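Hypothetic aldehyde deformylating oxygenase (Sulfolobus tokodaii, PDB 5V4T) binds iron(III) within a ferritin-like helical fold and probably works as an oxidoreductase with aldehyde deformylating oxygenase activity. Local coordinates at residues T104-M108 with I109-V113; A162-R165 with V166-L169; S81-K84 with L85-L89. One frame throughout, in Å; residues are numbered along the deposited sequence.

Contact 1: residues T104-M108 with I109-V113. With FE (Fe (III) ion), chain C.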
loop_
_atom_site.group_PDB
_atom_site.type_symbol
_atom_site.label_atom_id
_atom_site.label_comp_id
_atom_site.label_asym_id
_atom_site.label_seq_id
_atom_site.Cartn_x
_atom_site.Cartn_y
_atom_site.Cartn_z
ATOM N N THR A 104 -6.740 7.607 -8.676
ATOM C CA THR A 104 -6.749 8.370 -7.430
ATOM C C THR A 104 -6.827 7.521 -6.169
ATOM O O THR A 104 -6.078 7.780 -5.189
ATOM C CB THR A 104 -7.893 9.403 -7.507
ATOM O OG1 THR A 104 -9.109 8.770 -7.891
ATOM C CG2 THR A 104 -7.569 10.392 -8.494
ATOM N N ARG A 105 -7.722 6.548 -6.119
ATOM C CA ARG A 105 -7.841 5.723 -4.928
ATOM C C ARG A 105 -6.633 4.830 -4.735
ATOM O O ARG A 105 -6.103 4.724 -3.601
ATOM C CB ARG A 105 -9.102 4.852 -4.934
ATOM C CG ARG A 105 -9.201 3.925 -3.728
ATOM C CD ARG A 105 -10.391 2.992 -3.778
ATOM N NE ARG A 105 -11.632 3.738 -3.683
ATOM C CZ ARG A 105 -12.330 3.997 -2.577
ATOM N NH1 ARG A 105 -11.931 3.615 -1.407
ATOM N NH2 ARG A 105 -13.461 4.745 -2.679
ATOM N N PHE A 106 -6.179 4.230 -5.839
ATOM C CA PHE A 106 -5.088 3.245 -5.727
ATOM C C PHE A 106 -3.750 3.916 -5.953
ATOM O O PHE A 106 -2.948 4.059 -4.968
ATOM C CB PHE A 106 -5.256 2.076 -6.695
ATOM C CG PHE A 106 -4.288 0.974 -6.391
ATOM C CD1 PHE A 106 -4.443 0.176 -5.254
ATOM C CD2 PHE A 106 -3.217 0.744 -7.221
ATOM C CE1 PHE A 106 -3.511 -0.787 -4.935
ATOM C CE2 PHE A 106 -2.289 -0.247 -6.909
ATOM C CZ PHE A 106 -2.435 -1.003 -5.763
ATOM N N HIS A 107 -3.452 4.428 -7.143
ATOM C CA HIS A 107 -2.107 4.924 -7.328
ATOM C C HIS A 107 -1.753 6.067 -6.386
ATOM O O HIS A 107 -0.641 6.146 -5.866
ATOM C CB HIS A 107 -1.848 5.272 -8.771
ATOM C CG HIS A 107 -2.077 4.119 -9.704
ATOM N ND1 HIS A 107 -3.324 3.609 -10.008
ATOM C CD2 HIS A 107 -1.191 3.326 -10.344
ATOM C CE1 HIS A 107 -3.202 2.583 -10.827
ATOM N NE2 HIS A 107 -1.911 2.398 -11.058
ATOM N N MET A 108 -2.625 7.073 -6.292
ATOM C CA MET A 108 -2.277 8.237 -5.472
ATOM C C MET A 108 -2.396 7.972 -3.985
ATOM O O MET A 108 -1.442 8.201 -3.287
ATOM C CB MET A 108 -3.160 9.471 -5.833
ATOM C CG MET A 108 -3.005 9.934 -7.272
ATOM S SD MET A 108 -1.360 10.497 -7.762
ATOM C CE MET A 108 -0.771 9.085 -8.725
ATOM N N ILE A 109 -3.546 7.517 -3.517
ATOM C CA ILE A 109 -3.768 7.402 -2.087
ATOM C C ILE A 109 -3.107 6.114 -1.545
ATOM O O ILE A 109 -2.490 6.095 -0.505
ATOM C CB ILE A 109 -5.277 7.489 -1.748
ATOM C CG1 ILE A 109 -5.806 8.923 -1.862
ATOM C CG2 ILE A 109 -5.621 6.861 -0.412
ATOM C CD1 ILE A 109 -5.337 9.867 -0.761
ATOM N N THR A 110 -3.343 5.014 -2.218
ATOM C CA THR A 110 -2.898 3.724 -1.655
ATOM C C THR A 110 -1.424 3.562 -1.861
ATOM O O THR A 110 -0.698 3.299 -0.895
ATOM C CB THR A 110 -3.678 2.530 -2.230
ATOM O OG1 THR A 110 -5.083 2.746 -2.023
ATOM C CG2 THR A 110 -3.292 1.234 -1.583
ATOM N N GLU A 111 -0.954 3.699 -3.093
ATOM C CA GLU A 111 0.466 3.602 -3.374
ATOM C C GLU A 111 1.227 4.843 -2.969
ATOM O O GLU A 111 2.319 4.731 -2.422
ATOM C CB GLU A 111 0.703 3.245 -4.842
ATOM C CG GLU A 111 0.011 1.949 -5.267
ATOM C CD GLU A 111 0.258 1.575 -6.734
ATOM O OE1 GLU A 111 0.012 2.418 -7.608
ATOM O OE2 GLU A 111 0.678 0.422 -7.062
ATOM N N GLY A 112 0.707 6.034 -3.226
ATOM C CA GLY A 112 1.477 7.252 -3.088
ATOM C C GLY A 112 1.394 7.904 -1.735
ATOM O O GLY A 112 2.171 8.818 -1.476
ATOM N N VAL A 113 0.486 7.450 -0.881
ATOM C CA VAL A 113 0.440 7.961 0.509
ATOM C C VAL A 113 0.578 6.810 1.517
ATOM O O VAL A 113 1.608 6.753 2.228
ATOM C CB VAL A 113 -0.848 8.736 0.751
ATOM C CG1 VAL A 113 -0.827 9.194 2.202
ATOM C CG2 VAL A 113 -0.915 9.925 -0.166
HETATM FE FE FE C . 1.996 -0.840 -6.425
HETATM O O HOH W 1 1.032 -1.358 -4.668
#
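Phe106, His107 and Glu111 meet tightly beside the iron. Glu111 CG lies over a face of the Phe106 ring, 4.0 Å from its centroid, a CH-pi contact. Phe106 CG is anti to the backbone N (chi1 -169°), which brings the ring across the Glu111 side chain at a slant. Ring atom CE2 comes within 3.0 Å of Glu111 OE2. The ring and carboxylate planes are 41° apart. On the other oxygen, Glu111 OE1 lies 3.1 Å from His107 CD2. OE2 binds the iron at 1.9 Å. Water 1, Glu57, Glu145 and His148 are further ligands. The His107 ring is fixed in turn by a hydrogen bond from NE2 to Gln53 OE1.

The backbone here is wound wide. Glu111 N bonds to Phe106 O at 2.8 Å, and Ile109 N bonds to Thr104 O at 3.0 Å. These five-residue steps are pi-type turns, as found in metal-binding helices of ferritin-like proteins.

His107, Met108 and Glu111 are buried, whereas Arg105, Phe106 and Thr110 are partly exposed. The slackness on that side is in the backbone: Thr110 N bonds only weakly to Arg105 O and Phe106 O. Thr110 OG1 gives its proton to Arg105 O at 2.7 Å. Arg105 NE makes a salt bridge to Asp92 on helix 80-93.

Around helix 98-128, Met108 packs on helices 132-155 and 159-179, Thr110 on helix 80-93, and Phe106 on helix 49-67.

Contact 2: residues A162-R165 with V166-L169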
loop_
_atom_site.group_PDB
_atom_site.type_symbol
_atom_site.label_atom_id
_atom_site.label_comp_id
_atom_site.label_asym_id
_atom_site.label_seq_id
_atom_site.Cartn_x
_atom_site.Cartn_y
_atom_site.Cartn_z
ATOM N N ALA A 162 -9.386 14.822 -10.188
ATOM C CA ALA A 162 -8.400 13.969 -9.491
ATOM C C ALA A 162 -7.942 14.554 -8.146
ATOM O O ALA A 162 -7.878 13.867 -7.146
ATOM C CB ALA A 162 -7.194 13.702 -10.396
ATOM N N VAL A 163 -7.725 15.854 -8.153
ATOM C CA VAL A 163 -7.356 16.516 -6.890
ATOM C C VAL A 163 -8.470 16.351 -5.882
ATOM O O VAL A 163 -8.214 16.036 -4.737
ATOM C CB VAL A 163 -6.973 17.982 -7.121
ATOM C CG1 VAL A 163 -6.755 18.714 -5.793
ATOM C CG2 VAL A 163 -5.750 18.099 -7.972
ATOM N N LYS A 164 -9.744 16.628 -6.290
ATOM C CA LYS A 164 -10.854 16.481 -5.378
ATOM C C LYS A 164 -10.979 15.031 -4.843
ATOM O O LYS A 164 -11.258 14.832 -3.647
ATOM C CB LYS A 164 -12.157 16.963 -6.022
ATOM C CG LYS A 164 -12.177 18.466 -6.261
ATOM C CD LYS A 164 -13.441 18.939 -6.977
ATOM C CE LYS A 164 -14.683 18.111 -6.619
ATOM N NZ LYS A 164 -15.990 18.840 -6.873
ATOM N N ARG A 165 -10.730 14.034 -5.710
ATOM C CA ARG A 165 -10.704 12.658 -5.281
ATOM C C ARG A 165 -9.678 12.400 -4.201
ATOM O O ARG A 165 -9.987 11.695 -3.181
ATOM C CB ARG A 165 -10.416 11.697 -6.427
ATOM C CG ARG A 165 -11.550 11.510 -7.409
ATOM C CD ARG A 165 -12.501 10.425 -7.029
ATOM N NE ARG A 165 -11.860 9.129 -7.016
ATOM C CZ ARG A 165 -12.426 8.057 -6.534
ATOM N NH1 ARG A 165 -13.701 8.116 -6.103
ATOM N NH2 ARG A 165 -11.800 6.905 -6.555
ATOM N N VAL A 166 -8.467 12.894 -4.423
ATOM C CA VAL A 166 -7.384 12.730 -3.453
ATOM C C VAL A 166 -7.836 13.319 -2.116
ATOM O O VAL A 166 -7.675 12.713 -1.072
ATOM C CB VAL A 166 -6.037 13.275 -3.949
ATOM C CG1 VAL A 166 -4.988 13.208 -2.858
ATOM C CG2 VAL A 166 -5.589 12.457 -5.149
ATOM N N GLU A 167 -8.359 14.538 -2.175
ATOM C CA GLU A 167 -8.809 15.227 -0.978
ATOM C C GLU A 167 -9.922 14.441 -0.267
ATOM O O GLU A 167 -9.977 14.368 0.987
ATOM C CB GLU A 167 -9.217 16.656 -1.332
ATOM C CG GLU A 167 -8.024 17.498 -1.750
ATOM C CD GLU A 167 -8.330 18.868 -2.326
ATOM O OE1 GLU A 167 -9.412 19.096 -2.884
ATOM O OE2 GLU A 167 -7.413 19.705 -2.288
ATOM N N GLU A 168 -10.835 13.830 -1.023
ATOM C CA GLU A 168 -11.954 13.115 -0.427
ATOM C C GLU A 168 -11.565 11.854 0.246
ATOM O O GLU A 168 -12.116 11.504 1.269
ATOM C CB GLU A 168 -13.044 12.854 -1.492
ATOM C CG GLU A 168 -13.646 14.192 -1.904
ATOM C CD GLU A 168 -14.597 14.095 -3.077
ATOM O OE1 GLU A 168 -14.814 12.951 -3.565
ATOM O OE2 GLU A 168 -15.053 15.192 -3.515
ATOM N N LEU A 169 -10.536 11.193 -0.291
ATOM C CA LEU A 169 -10.151 9.890 0.177
ATOM C C LEU A 169 -9.018 9.932 1.206
ATOM O O LEU A 169 -8.863 8.996 1.977
ATOM C CB LEU A 169 -9.681 9.053 -1.002
ATOM C CG LEU A 169 -10.790 8.646 -1.987
ATOM C CD1 LEU A 169 -10.147 8.255 -3.295
ATOM C CD2 LEU A 169 -11.540 7.497 -1.380
#
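Helix 159-179 of the ferritin-like fold runs through about two regular alpha-helical turns here, and Arg165 and Leu169 meet along it. Leu169 CD1 lies over one face of the Arg165 guanidinium, 3.9 Å from NH2 and offset toward the rim of the group. The arginine chain bends at chi2 (-88°) and again at chi3. These bends bring the guanidinium across the Leu169 side chain, obliquely. Two of its nitrogens are held by other helices. NE bonds to Thr104 OG1. NH2 makes a salt bridge to Asp92 and a hydrogen bond to Asn101 O.

The backbone bonds are of the usual four-residue kind. Val166 N bonds to Ala162 O at 3.0 Å, and Glu167 N bonds to Val163 O at 3.0 Å. Val166 CG2 also sits against Ala162 O, at 3.3 Å, on the buried side, where the valine packs on Met108.

Val163 and Glu167 lie side by side and point the same way. The valine CG1 is 3.7 Å from Glu167 OE2. Both side chains touch helix 191-211, the valine through Ile206, Ile209 and Leu210, the glutamate through Lys202. Glu168 is exposed, and its CG packs 3.0 Å from Lys164 O.

Lys164 NZ and Glu168 OE2, 5.0 Å apart, are not in contact, and any attraction between them is probably weak. The firm polar chemistry belongs to Arg165, whose charge is met by Asp92 while the Leu169 CD1 methyl packs over part of one face of the guanidinium.

Contact 3: residues S81-K84 with L85-L89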
loop_
_atom_site.group_PDB
_atom_site.type_symbol
_atom_site.label_atom_id
_atom_site.label_comp_id
_atom_site.label_asym_id
_atom_site.label_seq_id
_atom_site.Cartn_x
_atom_site.Cartn_y
_atom_site.Cartn_z
ATOM N N SER A 81 -11.178 0.631 8.423
ATOM C CA SER A 81 -10.962 1.626 7.364
ATOM C C SER A 81 -10.177 1.034 6.185
ATOM O O SER A 81 -10.339 1.487 5.026
ATOM C CB SER A 81 -10.265 2.879 7.915
ATOM O OG SER A 81 -11.176 3.669 8.734
ATOM N N TYR A 82 -9.321 0.058 6.452
ATOM C CA TYR A 82 -8.603 -0.629 5.354
ATOM C C TYR A 82 -9.578 -1.453 4.541
ATOM O O TYR A 82 -9.550 -1.516 3.303
ATOM C CB TYR A 82 -7.516 -1.520 5.964
ATOM C CG TYR A 82 -6.766 -2.362 4.984
ATOM C CD1 TYR A 82 -7.273 -3.556 4.506
ATOM C CD2 TYR A 82 -5.518 -1.937 4.512
ATOM C CE1 TYR A 82 -6.551 -4.313 3.618
ATOM C CE2 TYR A 82 -4.803 -2.701 3.610
ATOM C CZ TYR A 82 -5.307 -3.852 3.169
ATOM O OH TYR A 82 -4.562 -4.595 2.288
ATOM N N ILE A 83 -10.473 -2.142 5.253
ATOM C CA ILE A 83 -11.494 -2.912 4.553
ATOM C C ILE A 83 -12.381 -2.021 3.645
ATOM O O ILE A 83 -12.664 -2.369 2.493
ATOM C CB ILE A 83 -12.311 -3.757 5.591
ATOM C CG1 ILE A 83 -11.410 -4.789 6.237
ATOM C CG2 ILE A 83 -13.485 -4.400 4.916
ATOM C CD1 ILE A 83 -11.923 -5.394 7.524
ATOM N N LYS A 84 -12.758 -0.839 4.143
ATOM C CA LYS A 84 -13.497 0.148 3.366
ATOM C C LYS A 84 -12.714 0.616 2.135
ATOM O O LYS A 84 -13.257 0.807 1.056
ATOM C CB LYS A 84 -13.832 1.320 4.256
ATOM C CG LYS A 84 -14.785 2.281 3.608
ATOM C CD LYS A 84 -15.406 3.198 4.640
ATOM C CE LYS A 84 -16.595 3.882 3.985
ATOM N NZ LYS A 84 -16.965 5.098 4.738
ATOM N N LEU A 85 -11.412 0.835 2.299
ATOM C CA LEU A 85 -10.633 1.309 1.187
ATOM C C LEU A 85 -10.702 0.359 0.038
ATOM O O LEU A 85 -10.934 0.747 -1.085
ATOM C CB LEU A 85 -9.157 1.549 1.638
ATOM C CG LEU A 85 -8.175 1.972 0.534
ATOM C CD1 LEU A 85 -8.460 3.351 0.074
ATOM C CD2 LEU A 85 -6.761 1.911 1.103
ATOM N N PHE A 86 -10.508 -0.919 0.302
ATOM C CA PHE A 86 -10.472 -1.900 -0.746
ATOM C C PHE A 86 -11.860 -2.265 -1.251
ATOM O O PHE A 86 -11.967 -2.534 -2.431
ATOM C CB PHE A 86 -9.573 -3.066 -0.396
ATOM C CG PHE A 86 -8.103 -2.728 -0.577
ATOM C CD1 PHE A 86 -7.559 -2.715 -1.820
ATOM C CD2 PHE A 86 -7.336 -2.337 0.479
ATOM C CE1 PHE A 86 -6.235 -2.385 -2.035
ATOM C CE2 PHE A 86 -6.000 -1.971 0.283
ATOM C CZ PHE A 86 -5.475 -1.969 -0.987
ATOM N N ASP A 87 -12.883 -2.208 -0.399
ATOM C CA ASP A 87 -14.280 -2.380 -0.915
ATOM C C ASP A 87 -14.557 -1.293 -1.962
ATOM O O ASP A 87 -15.119 -1.536 -3.026
ATOM C CB ASP A 87 -15.302 -2.274 0.216
ATOM C CG ASP A 87 -15.341 -3.527 1.111
ATOM O OD1 ASP A 87 -14.675 -4.578 0.840
ATOM O OD2 ASP A 87 -16.089 -3.447 2.131
ATOM N N GLY A 88 -14.129 -0.082 -1.646
ATOM C CA GLY A 88 -14.218 0.997 -2.548
ATOM C C GLY A 88 -13.481 0.788 -3.860
ATOM O O GLY A 88 -13.909 1.282 -4.920
ATOM N N LEU A 89 -12.300 0.174 -3.823
ATOM C CA LEU A 89 -11.568 -0.047 -5.054
ATOM C C LEU A 89 -12.314 -0.999 -5.980
ATOM O O LEU A 89 -12.292 -0.814 -7.178
ATOM C CB LEU A 89 -10.178 -0.555 -4.775
ATOM C CG LEU A 89 -9.209 -0.781 -5.909
ATOM C CD1 LEU A 89 -8.883 0.545 -6.521
ATOM C CD2 LEU A 89 -7.970 -1.516 -5.376
#
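Ser81 O takes the backbone N-H of Leu85 at 3.0 Å, while its hydroxyl turns to Glu179 on helix 159-179. Tyr82 comes next and makes the main side-chain contact. Phe86 CD2 sits over one face of its ring, 3.7 Å above the plane and toward the rim. The nearest carbons are Tyr82 CZ and Phe86 CE2, 3.5 Å apart. The two rings meet obliquely, with planes at 47° and centroids 5.0 Å apart. Tyr82 CG is anti to the backbone N (chi1 176°), whereas Phe86 CG stands beside its own N (chi1 -78°). Being one turn apart, the residues share a face of the helix, and these torsions bring the rings together. The Tyr82 hydroxyl bonds to His22 O, and its ring also meets the ring of His22. Replacing Tyr82 with an alanine would probably leave His22 O without this donor and the Phe86 ring without the flat surface it leans on.

This turn belongs to helix 80-93, which packs against the iron-binding helix 98-128 in the ferritin-like fold. Leu85 and Phe86 both touch Thr110 there, and the Phe86 side chain is about 8 Å from that of Glu111.

Ile83 is the next residue. Its carbonyl accepts Asp87 N at 2.9 Å. Its CG2 runs beside the aspartate, 3.9 Å from OD2. The Asp87 carboxylate is held by two outside partners: OD1 takes a hydrogen bond from Trp32 NE1, and OD2 makes a salt bridge to Arg31. Lys84 has an exposed, extended side chain, and its backbone O accepts Gly88 N at 3.0 Å.

How the contacts relate
From the N terminus the order is contact 3, contact 1, contact 2. Each joins successive turns of a single helix, with no loop between its segments. They run in series; none nests in or crosses another. Helix 80-93 leads into helix 98-128, and contact 3 packs on contact 1 through Arg105 with Leu85, Gly88 and Leu89. Much later in the chain, helix 159-179 brings contact 2 against helix 98-128, where Arg105 packs on Leu169 and Ile109 on Val166. Contacts 2 and 3 do not touch. Contact 1 is the link between them, and Asp92 pairs with both Arg105 and Arg165.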